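Viral protein F93 (Sulfolobus turreted icosahedral virus, PDB 2CO5) probably binds DNA through a winged-helix domain and, as a homodimer, may act as a transcriptional regulator in the cells that the virus infects. Local coordinates at residues D52-I55 with I59-E62; L25-L30 with V46-I51; E33-K36 with I40-S43. One frame throughout, in Å; residues are numbered along the deposited sequence.

Interaction 1: residues D52-I55 with I59-E62; sequences DSLI and ILRE
The amides of Ile59 and Leu60 converge on Leu54 O where helix 44-56 gives way to strand 60-63. Leu54 O accepts from Ile59 N at 2.9 Å, the donor lying close to the line of the C=O bond though its hydrogen points somewhat aside (138° at the hydrogen). Leu60 N reaches the same Leu54 O at 3.2 Å by a straighter bond of 166°, but from above the carbonyl plane. A carbonyl of the last helical turn is thus gripped twice, and the chain is tied back to it directly after the turn. One residue further on, the CA-H of Ile55 points almost straight at Leu60 O, with 3.5 Å between Ile55 CA and that oxygen.

Around these backbone bonds the side chains close in pairs. Leu54 CB rests against the branch point of Leu60, 3.9 Å from Leu60 CG, while Leu54 CG has the CG2 methyl of Ile59 beside it. With CG1 of Ile55 set beside its backbone N (chi1 -72°) and the chain extended to CD1, this residue passes over Leu60 CB, and its terminal methyl crosses the Glu62 side chain at a slant, with Ile55 CD1 3.4 Å from Glu62 OE2. The carboxylate of Glu62 forms a salt bridge with Lys27, which holds its polar end in place.

Farther out, Leu54 packs on Tyr11 and Ile14 of helix 9-20, Leu60 on Leu18 of the same helix, and Ile55 on Leu71 of the adjacent strand. Ile59 and Arg61 pair through their backbones with Thr74 and Phe72, which brings the new strand into the antiparallel sheet. A tight passage from the third helix of a helix-turn-helix core into the first strand of the wing hairpin is characteristic of the winged-helix fold.

Interaction 2: residues L25-L30 with V46-I51; sequences LEKKRL and VLYPLI
The backbones of Lys27-Leu30 and helix 44-56 keep well apart, 9.1 Å between CA atoms both for Lys27 with Ile51 and for Leu30 with Leu47, so that side chains and one water span the gap. Leu30 and Ile51 meet tip to tip: Leu30 CD2 lies 3.3 Å from Ile51 CD1, tighter than usual for two methyls, and also leans on Ile51 CG1. Leu47 CD1 touches the same Leu30 methyl more loosely, at 4.3 Å, one helical turn before Ile51. Val17 of helix 9-20 and Leu71 of strand 70-73 also pack on Leu30, which places this cluster in the hydrophobic core of the winged helix, where helix 44-56, in the position of the recognition helix, is packed against the beginning of helix 30-38.

Beside this cluster the pair is a lysine and a tyrosine. The Lys27 chain, extended with CG anti to its own backbone N (chi1 -168°), runs obliquely past the Tyr48 ring on its way to Glu62 and brings CE to 3.7 Å from Tyr48 CD1. Both residues are joined a second time by the water, which donates to Lys27 O at 2.6 Å and hydrogen-bonds Tyr48 OH at 2.8 Å; this bridge helps fix the phenol end of the ring.

Interaction 3: residues E33-K36 with I40-S43; sequences EILK and IDIS
Ile34 has CG1 beside its backbone N (chi1 -71°), leaving CG2 directed at the returning chain, whereas Leu35 swings CG to the other side, anti to the backbone N (chi1 -178°), and carries CD1 to the peptide between Ile40 and Asp41. Both residues thereby bear on the carbonyl oxygen of Ile40. Ile34 CG2 comes to 3.4 Å from Ile40 O, and Leu35 CA approaches that oxygen at 3.2 Å, in a CA-H...O contact bent to 135° at the hydrogen. Leu35 CD1 lies against the peptide, 3.7 Å from Ile40 O, and touches Asp41 CB.

Deeper in, Ile34 CD1 meets Ile42 CD1 at 4.1 Å, and both side chains pack on Leu47 of helix 44-56. Ile40 packs on Ile13 of helix 9-20 and on Ile91 of the second subunit, so this turn also borders the dimer interface. The segment links helices 30-38 and 44-56, the two helices of the helix-turn-helix, and delivers Ser43 to the N-cap of the second. Between 33-36 and 40-43 no conventional hydrogen bond forms; apolar packing and the bent CA-H...O contact make the join, with a weak, long ion pair from Asp41 to Arg31 beside it.

Helix 44-56 runs through the set: its middle forms interaction 2, its last turn interaction 1, and the loop before it interaction 3. Interaction 3 is nested within the chain closed by interaction 2, and the two join where Leu47 CD1 touches Ile34 CD1 at 3.9 Å. Interactions 1 and 2, with centres about 10 Å apart, are coupled by the salt bridge between Glu62 OE2 and Lys27 NZ at 3.1 Å. Interactions 1 and 3 do not touch; their centres, about 18 Å apart, lie on opposite sides of the chain's centre. Together they join the probable recognition helix to the helix-turn-helix loop at its start and to the wing at its end.

Interaction 1: residues D52-I55 with I59-E62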
loop_
_atom_site.group_PDB
_atom_site.type_symbol
_atom_site.label_atom_id
_atom_site.label_comp_id
_atom_site.label_asym_id
_atom_site.label_seq_id
_atom_site.Cartn_x
_atom_site.Cartn_y
_atom_site.Cartn_z
ATOM N N ASP B 52 3.793 8.511 -15.689
ATOM C CA ASP B 52 3.006 8.606 -16.924
ATOM C C ASP B 52 1.545 8.304 -16.658
ATOM O O ASP B 52 0.663 9.021 -17.122
ATOM C CB ASP B 52 3.533 7.653 -17.999
ATOM C CG ASP B 52 4.836 8.127 -18.626
ATOM O OD1 ASP B 52 5.231 9.295 -18.414
ATOM O OD2 ASP B 52 5.469 7.320 -19.343
ATOM N N SER B 53 1.292 7.239 -15.907
ATOM C CA SER B 53 -0.079 6.844 -15.580
ATOM C C SER B 53 -0.794 7.976 -14.853
ATOM O O SER B 53 -1.923 8.315 -15.197
ATOM C CB SER B 53 -0.089 5.556 -14.743
ATOM O OG SER B 53 0.328 4.444 -15.529
ATOM N N LEU B 54 -0.120 8.571 -13.867
ATOM C CA LEU B 54 -0.669 9.701 -13.101
ATOM C C LEU B 54 -0.973 10.908 -13.986
ATOM O O LEU B 54 -2.005 11.552 -13.825
ATOM C CB LEU B 54 0.299 10.125 -11.979
ATOM C CG LEU B 54 0.208 9.453 -10.598
ATOM C CD1 LEU B 54 -0.577 8.164 -10.600
ATOM C CD2 LEU B 54 1.604 9.232 -10.034
ATOM N N ILE B 55 -0.059 11.207 -14.908
ATOM C CA ILE B 55 -0.220 12.318 -15.848
ATOM C C ILE B 55 -1.368 12.078 -16.820
ATOM O O ILE B 55 -2.173 12.978 -17.073
ATOM C CB ILE B 55 1.080 12.569 -16.653
ATOM C CG1 ILE B 55 2.145 13.195 -15.746
ATOM C CG2 ILE B 55 0.802 13.466 -17.863
ATOM C CD1 ILE B 55 3.498 13.371 -16.400
ATOM N N ILE B 59 -4.084 13.118 -12.567
ATOM C CA ILE B 59 -3.700 13.241 -11.157
ATOM C C ILE B 59 -2.551 14.240 -11.072
ATOM O O ILE B 59 -2.554 15.148 -10.237
ATOM C CB ILE B 59 -3.235 11.874 -10.573
ATOM C CG1 ILE B 59 -4.374 10.847 -10.611
ATOM C CG2 ILE B 59 -2.711 12.038 -9.147
ATOM C CD1 ILE B 59 -5.604 11.240 -9.809
ATOM N N LEU B 60 -1.573 14.051 -11.954
ATOM C CA LEU B 60 -0.515 15.026 -12.179
ATOM C C LEU B 60 -0.753 15.745 -13.501
ATOM O O LEU B 60 -1.496 15.260 -14.367
ATOM C CB LEU B 60 0.856 14.342 -12.229
ATOM C CG LEU B 60 1.390 13.721 -10.942
ATOM C CD1 LEU B 60 2.766 13.111 -11.196
ATOM C CD2 LEU B 60 1.458 14.759 -9.835
ATOM N N ARG B 61 -0.116 16.905 -13.633
ATOM C CA ARG B 61 -0.015 17.637 -14.894
ATOM C C ARG B 61 1.459 17.877 -15.191
ATOM O O ARG B 61 2.259 18.055 -14.271
ATOM C CB ARG B 61 -0.750 18.980 -14.807
ATOM C CG ARG B 61 -0.213 20.068 -15.760
ATOM C CD ARG B 61 -1.166 21.237 -15.960
ATOM N NE ARG B 61 -0.860 22.399 -15.121
ATOM C CZ ARG B 61 -1.286 22.579 -13.871
ATOM N NH1 ARG B 61 -2.036 21.663 -13.259
ATOM N NH2 ARG B 61 -0.963 23.700 -13.224
ATOM N N GLU B 62 1.804 17.904 -16.476
ATOM C CA GLU B 62 3.173 18.150 -16.905
ATOM C C GLU B 62 3.209 19.341 -17.854
ATOM O O GLU B 62 2.483 19.368 -18.843
ATOM C CB GLU B 62 3.720 16.911 -17.602
ATOM C CG GLU B 62 5.232 16.847 -17.702
ATOM C CD GLU B 62 5.703 15.569 -18.378
ATOM O OE1 GLU B 62 5.458 15.412 -19.596
ATOM O OE2 GLU B 62 6.313 14.718 -17.693
#

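Interaction 2: residues L25-L30 with V46-I51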
loop_
_atom_site.group_PDB
_atom_site.type_symbol
_atom_site.label_atom_id
_atom_site.label_comp_id
_atom_site.label_asym_id
_atom_site.label_seq_id
_atom_site.Cartn_x
_atom_site.Cartn_y
_atom_site.Cartn_z
ATOM N N LEU B 25 6.910 20.375 -8.811
ATOM C CA LEU B 25 8.276 19.878 -8.770
ATOM C C LEU B 25 8.758 19.540 -10.173
ATOM O O LEU B 25 8.009 18.981 -10.977
ATOM C CB LEU B 25 8.353 18.643 -7.873
ATOM C CG LEU B 25 9.739 18.038 -7.619
ATOM C CD1 LEU B 25 10.599 18.954 -6.748
ATOM C CD2 LEU B 25 9.598 16.657 -6.988
ATOM N N GLU B 26 10.007 19.890 -10.461
ATOM C CA GLU B 26 10.628 19.519 -11.723
ATOM C C GLU B 26 10.752 18.010 -11.744
ATOM O O GLU B 26 11.114 17.405 -10.739
ATOM C CB GLU B 26 12.007 20.164 -11.880
ATOM C CG GLU B 26 11.960 21.663 -12.148
ATOM C CD GLU B 26 13.333 22.321 -12.118
ATOM O OE1 GLU B 26 14.350 21.602 -12.025
ATOM O OE2 GLU B 26 13.392 23.568 -12.190
ATOM N N LYS B 27 10.432 17.420 -12.889
ATOM C CA LYS B 27 10.443 15.969 -13.072
ATOM C C LYS B 27 11.809 15.347 -12.765
ATOM O O LYS B 27 11.884 14.276 -12.168
ATOM C CB LYS B 27 10.024 15.640 -14.509
ATOM C CG LYS B 27 9.706 14.179 -14.803
ATOM C CD LYS B 27 9.468 14.018 -16.308
ATOM C CE LYS B 27 9.059 12.611 -16.693
ATOM N NZ LYS B 27 8.544 12.566 -18.098
ATOM N N LYS B 28 12.881 16.030 -13.155
ATOM C CA LYS B 28 14.245 15.506 -12.983
ATOM C C LYS B 28 14.696 15.382 -11.521
ATOM O O LYS B 28 15.740 14.789 -11.239
ATOM C CB LYS B 28 15.254 16.355 -13.768
ATOM C CG LYS B 28 15.400 17.812 -13.308
ATOM C CD LYS B 28 16.248 18.605 -14.292
ATOM C CE LYS B 28 16.408 20.058 -13.874
ATOM N NZ LYS B 28 17.461 20.761 -14.675
ATOM N N ARG B 29 13.918 15.942 -10.600
ATOM C CA ARG B 29 14.267 15.923 -9.188
ATOM C C ARG B 29 13.454 14.919 -8.377
ATOM O O ARG B 29 13.787 14.656 -7.228
ATOM C CB ARG B 29 14.137 17.333 -8.609
ATOM C CG ARG B 29 15.308 18.214 -9.023
ATOM C CD ARG B 29 15.034 19.691 -8.926
ATOM N NE ARG B 29 16.119 20.439 -9.571
ATOM C CZ ARG B 29 16.264 21.762 -9.548
ATOM N NH1 ARG B 29 15.391 22.536 -8.912
ATOM N NH2 ARG B 29 17.297 22.315 -10.174
ATOM N N LEU B 30 12.414 14.344 -8.977
ATOM C CA LEU B 30 11.501 13.467 -8.245
ATOM C C LEU B 30 12.219 12.274 -7.631
ATOM O O LEU B 30 12.016 11.968 -6.465
ATOM C CB LEU B 30 10.365 12.981 -9.157
ATOM C CG LEU B 30 9.346 12.025 -8.532
ATOM C CD1 LEU B 30 8.723 12.619 -7.268
ATOM C CD2 LEU B 30 8.278 11.663 -9.553
ATOM N N VAL B 46 10.807 1.815 -13.397
ATOM C CA VAL B 46 9.603 1.677 -12.581
ATOM C C VAL B 46 8.948 3.030 -12.327
ATOM O O VAL B 46 7.732 3.153 -12.421
ATOM C CB VAL B 46 9.902 0.998 -11.231
ATOM C CG1 VAL B 46 8.652 0.986 -10.330
ATOM C CG2 VAL B 46 10.410 -0.421 -11.458
ATOM N N LEU B 47 9.753 4.045 -12.027
ATOM C CA LEU B 47 9.227 5.347 -11.626
ATOM C C LEU B 47 8.474 6.072 -12.727
ATOM O O LEU B 47 7.346 6.502 -12.519
ATOM C CB LEU B 47 10.357 6.253 -11.139
ATOM C CG LEU B 47 9.946 7.624 -10.598
ATOM C CD1 LEU B 47 9.133 7.474 -9.318
ATOM C CD2 LEU B 47 11.181 8.479 -10.362
ATOM N N TYR B 48 9.100 6.230 -13.890
ATOM C CA TYR B 48 8.529 7.099 -14.917
ATOM C C TYR B 48 7.232 6.568 -15.530
ATOM O O TYR B 48 6.358 7.359 -15.862
ATOM C CB TYR B 48 9.571 7.466 -15.973
ATOM C CG TYR B 48 10.661 8.340 -15.387
ATOM C CD1 TYR B 48 10.390 9.645 -14.991
ATOM C CD2 TYR B 48 11.947 7.853 -15.190
ATOM C CE1 TYR B 48 11.377 10.451 -14.431
ATOM C CE2 TYR B 48 12.939 8.646 -14.630
ATOM C CZ TYR B 48 12.651 9.948 -14.256
ATOM O OH TYR B 48 13.634 10.742 -13.706
ATOM N N PRO B 49 7.101 5.238 -15.693
ATOM C CA PRO B 49 5.783 4.683 -16.019
ATOM C C PRO B 49 4.688 4.999 -15.006
ATOM O O PRO B 49 3.552 5.247 -15.415
ATOM C CB PRO B 49 6.050 3.172 -16.085
ATOM C CG PRO B 49 7.445 3.087 -16.502
ATOM C CD PRO B 49 8.130 4.191 -15.720
ATOM N N LEU B 50 5.015 4.979 -13.707
ATOM C CA LEU B 50 4.056 5.388 -12.667
ATOM C C LEU B 50 3.658 6.847 -12.854
ATOM O O LEU B 50 2.484 7.194 -12.769
ATOM C CB LEU B 50 4.631 5.194 -11.254
ATOM C CG LEU B 50 4.914 3.762 -10.782
ATOM C CD1 LEU B 50 5.544 3.781 -9.385
ATOM C CD2 LEU B 50 3.659 2.891 -10.799
ATOM N N ILE B 51 4.653 7.694 -13.106
ATOM C CA ILE B 51 4.421 9.098 -13.401
ATOM C C ILE B 51 3.513 9.262 -14.622
ATOM O O ILE B 51 2.571 10.051 -14.587
ATOM C CB ILE B 51 5.752 9.861 -13.648
ATOM C CG1 ILE B 51 6.583 9.927 -12.365
ATOM C CG2 ILE B 51 5.479 11.279 -14.145
ATOM C CD1 ILE B 51 7.997 10.402 -12.589
HETATM O O HOH W 1 13.157 12.154 -11.332
#

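Interaction 3: residues E33-K36 with I40-S43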
loop_
_atom_site.group_PDB
_atom_site.type_symbol
_atom_site.label_atom_id
_atom_site.label_comp_id
_atom_site.label_asym_id
_atom_site.label_seq_id
_atom_site.Cartn_x
_atom_site.Cartn_y
_atom_site.Cartn_z
ATOM N N GLU B 33 14.412 13.325 -4.711
ATOM C CA GLU B 33 13.545 13.755 -3.615
ATOM C C GLU B 33 13.015 12.568 -2.826
ATOM O O GLU B 33 13.054 12.560 -1.601
ATOM C CB GLU B 33 12.361 14.563 -4.157
ATOM C CG GLU B 33 12.663 16.015 -4.423
ATOM C CD GLU B 33 12.903 16.796 -3.143
ATOM O OE1 GLU B 33 11.981 16.871 -2.301
ATOM O OE2 GLU B 33 14.017 17.336 -2.990
ATOM N N ILE B 34 12.506 11.575 -3.544
ATOM C CA ILE B 34 12.012 10.343 -2.937
ATOM C C ILE B 34 13.111 9.642 -2.143
ATOM O O ILE B 34 12.880 9.193 -1.016
ATOM C CB ILE B 34 11.470 9.379 -4.009
ATOM C CG1 ILE B 34 10.158 9.910 -4.587
ATOM C CG2 ILE B 34 11.253 7.989 -3.429
ATOM C CD1 ILE B 34 9.721 9.177 -5.851
ATOM N N LEU B 35 14.301 9.547 -2.732
ATOM C CA LEU B 35 15.428 8.915 -2.053
ATOM C C LEU B 35 15.807 9.650 -0.765
ATOM O O LEU B 35 16.022 9.018 0.274
ATOM C CB LEU B 35 16.653 8.819 -2.971
ATOM C CG LEU B 35 17.877 8.119 -2.363
ATOM C CD1 LEU B 35 17.522 6.705 -1.863
ATOM C CD2 LEU B 35 19.013 8.080 -3.366
ATOM N N LYS B 36 15.892 10.973 -0.827
ATOM C CA LYS B 36 16.348 11.730 0.329
ATOM C C LYS B 36 15.268 11.868 1.403
ATOM O O LYS B 36 15.577 11.848 2.589
ATOM C CB LYS B 36 16.955 13.084 -0.071
ATOM C CG LYS B 36 16.004 14.209 -0.430
ATOM C CD LYS B 36 16.619 15.544 0.001
ATOM C CE LYS B 36 15.893 16.733 -0.597
ATOM N NZ LYS B 36 16.250 18.004 0.085
ATOM N N ILE B 40 14.097 5.553 -0.118
ATOM C CA ILE B 40 13.687 4.559 -1.103
ATOM C C ILE B 40 14.228 4.955 -2.474
ATOM O O ILE B 40 14.062 6.095 -2.914
ATOM C CB ILE B 40 12.148 4.441 -1.177
ATOM C CG1 ILE B 40 11.582 3.982 0.168
ATOM C CG2 ILE B 40 11.721 3.454 -2.269
ATOM C CD1 ILE B 40 10.074 4.099 0.251
ATOM N N ASP B 41 14.883 4.005 -3.133
ATOM C CA ASP B 41 15.451 4.209 -4.461
ATOM C C ASP B 41 14.579 3.483 -5.478
ATOM O O ASP B 41 14.646 2.261 -5.604
ATOM C CB ASP B 41 16.891 3.671 -4.515
ATOM C CG ASP B 41 17.728 4.316 -5.618
ATOM O OD1 ASP B 41 17.253 5.291 -6.236
ATOM O OD2 ASP B 41 18.875 3.857 -5.850
ATOM N N ILE B 42 13.738 4.231 -6.182
ATOM C CA ILE B 42 12.926 3.647 -7.246
ATOM C C ILE B 42 13.684 3.817 -8.565
ATOM O O ILE B 42 14.078 4.929 -8.922
ATOM C CB ILE B 42 11.535 4.312 -7.338
ATOM C CG1 ILE B 42 10.834 4.306 -5.972
ATOM C CG2 ILE B 42 10.671 3.589 -8.358
ATOM C CD1 ILE B 42 9.523 5.073 -5.949
ATOM N N SER B 43 13.895 2.714 -9.275
ATOM C CA SER B 43 14.575 2.743 -10.569
ATOM C C SER B 43 13.764 3.551 -11.592
ATOM O O SER B 43 12.554 3.742 -11.425
ATOM C CB SER B 43 14.811 1.316 -11.070
ATOM O OG SER B 43 13.583 0.626 -11.229
#